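PDB 3TTY: beta-galactosidase from Bacillus circulans subsp. alkalophilus, which releases terminal beta-D-galactose from beta-galactosides, using a TIM-barrel catalytic domain that binds galactose. Local coordinates for residues Glu231-Glu236 and Lys267-Val272. Sequence-based numbering, arbitrary orientation.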
# COMPACT_ATOMS: atom_id res chain seq x y z
N GLU A 231 -29.12 -11.63 13.72
CA GLU A 231 -30.57 -11.58 13.54
C GLU A 231 -30.97 -12.32 12.27
O GLU A 231 -31.97 -13.05 12.24
CB GLU A 231 -31.05 -10.13 13.48
CG GLU A 231 -31.19 -9.45 14.84
CD GLU A 231 -32.17 -10.18 15.75
OE1 GLU A 231 -33.32 -10.42 15.31
OE2 GLU A 231 -31.79 -10.55 16.89
N CYS A 232 -30.22 -12.12 11.20
CA CYS A 232 -30.51 -12.84 9.96
C CYS A 232 -30.45 -14.35 10.20
O CYS A 232 -31.38 -15.07 9.84
CB CYS A 232 -29.58 -12.42 8.82
SG CYS A 232 -29.82 -10.70 8.30
N PHE A 233 -29.38 -14.83 10.83
CA PHE A 233 -29.29 -16.26 11.14
C PHE A 233 -30.50 -16.77 11.90
O PHE A 233 -31.14 -17.76 11.50
CB PHE A 233 -28.03 -16.58 11.94
CG PHE A 233 -28.02 -17.98 12.50
CD1 PHE A 233 -27.77 -19.06 11.67
CD2 PHE A 233 -28.29 -18.21 13.84
CE1 PHE A 233 -27.79 -20.36 12.16
CE2 PHE A 233 -28.30 -19.50 14.35
CZ PHE A 233 -28.05 -20.58 13.52
N LYS A 234 -30.81 -16.09 13.01
CA LYS A 234 -31.92 -16.46 13.88
C LYS A 234 -33.24 -16.45 13.14
O LYS A 234 -34.09 -17.32 13.35
CB LYS A 234 -32.01 -15.52 15.09
CG LYS A 234 -30.71 -15.40 15.88
CD LYS A 234 -30.93 -14.87 17.31
CE LYS A 234 -31.92 -13.71 17.35
NZ LYS A 234 -32.06 -13.12 18.71
N MET A 235 -33.42 -15.45 12.28
CA MET A 235 -34.62 -15.36 11.48
C MET A 235 -34.83 -16.63 10.64
O MET A 235 -35.95 -17.14 10.56
CB MET A 235 -34.58 -14.12 10.59
CG MET A 235 -35.73 -14.04 9.60
SD MET A 235 -35.42 -12.86 8.26
CE MET A 235 -34.26 -13.78 7.23
N GLU A 236 -33.77 -17.14 10.03
CA GLU A 236 -33.89 -18.35 9.19
C GLU A 236 -34.03 -19.59 10.07
O GLU A 236 -34.87 -20.46 9.82
CB GLU A 236 -32.70 -18.50 8.23
CG GLU A 236 -32.71 -17.51 7.06
CD GLU A 236 -31.69 -17.87 5.97
OE1 GLU A 236 -31.56 -19.07 5.63
OE2 GLU A 236 -31.02 -16.96 5.45
N LYS A 267 -24.57 -19.12 21.06
CA LYS A 267 -25.71 -19.30 21.95
C LYS A 267 -26.98 -19.52 21.14
O LYS A 267 -27.92 -20.17 21.60
CB LYS A 267 -25.87 -18.10 22.88
CG LYS A 267 -24.69 -17.89 23.83
CD LYS A 267 -24.95 -16.69 24.75
CE LYS A 267 -23.79 -16.42 25.70
NZ LYS A 267 -23.46 -17.62 26.53
N GLU A 268 -26.99 -19.01 19.91
CA GLU A 268 -28.16 -19.11 19.04
C GLU A 268 -28.11 -20.32 18.12
O GLU A 268 -29.06 -20.56 17.36
CB GLU A 268 -28.29 -17.83 18.20
CG GLU A 268 -28.19 -16.54 19.00
CD GLU A 268 -29.32 -16.34 20.03
OE1 GLU A 268 -30.42 -16.94 19.88
OE2 GLU A 268 -29.10 -15.57 20.99
N MET A 269 -27.01 -21.07 18.17
CA MET A 269 -26.77 -22.21 17.27
C MET A 269 -26.88 -23.55 18.00
O MET A 269 -26.43 -23.67 19.14
CB MET A 269 -25.37 -22.10 16.65
CG MET A 269 -25.14 -20.87 15.80
SD MET A 269 -23.40 -20.48 15.64
CE MET A 269 -22.90 -21.69 14.40
N ASP A 270 -27.46 -24.56 17.36
CA ASP A 270 -27.61 -25.87 17.99
C ASP A 270 -26.27 -26.56 18.17
O ASP A 270 -26.04 -27.29 19.14
CB ASP A 270 -28.53 -26.77 17.17
CG ASP A 270 -29.99 -26.36 17.26
OD1 ASP A 270 -30.42 -25.87 18.33
OD2 ASP A 270 -30.70 -26.51 16.26
N VAL A 271 -25.38 -26.32 17.21
CA VAL A 271 -24.04 -26.87 17.22
C VAL A 271 -23.16 -25.92 16.43
O VAL A 271 -23.63 -25.26 15.49
CB VAL A 271 -24.01 -28.26 16.56
CG1 VAL A 271 -24.18 -28.14 15.07
CG2 VAL A 271 -22.70 -28.98 16.87
N VAL A 272 -21.90 -25.83 16.81
CA VAL A 272 -20.96 -25.00 16.09
C VAL A 272 -20.43 -25.78 14.90
O VAL A 272 -20.38 -27.00 14.93
CB VAL A 272 -19.79 -24.59 17.00
CG1 VAL A 272 -18.65 -23.98 16.19
CG2 VAL A 272 -20.29 -23.63 18.09
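Phe233 reaches from helix 215-243 to the loop that leads into barrel strand 273-275 and meets it at Glu268 and Met269. Its CG lies anti to the backbone N (chi1 169°), which carries the ring off the helix into the buried half of the contact. There the ring edge meets a backbone carbonyl in its own plane, CE2 of Phe233 standing 3.3 Å from O of Glu268, so that the weakly positive rim of the ring faces a partial negative charge. The Met269 and Phe233 side chains cross at about a right angle, CG of Met269 3.7 Å from CZ of Phe233. An unbranched chain suits Met269, whose SD lies above the Phe233 face in a distant Met-aromatic contact, 5.5 Å from the ring centroid. Thr251 of strand 249-253 touches both side chains, joining this layer to the barrel wall.

The outer side, formed by the partly exposed Lys234 and Glu268, is polar and has no direct salt bridge between them. Lys234 offers a long aliphatic chain, its CD 3.3 Å from OE1 of Glu268, and a charged end. A bend at chi3 (-43°) turns the amine toward Glu231 in a salt bridge with a weak hydrogen bond, NZ of Lys234 3.2 Å from OE2 of Glu231. The same NZ lies 4.3 Å from OE1 of Glu268, opposite charges beyond a salt bridge. Glu268 brings methylenes for Lys234 and a carboxylate whose OE1 forms a salt bridge with Arg237, one helical turn beyond Phe233. An alanine in place of Glu268 would probably leave Arg237 without this carboxylate and lose the contact with CG and CD of Lys234. Ring-edge-to-carbonyl, apolar and Met-aromatic contacts thus make a buried link that needs no charged side chain, while the contact's charges stay on the solvent side.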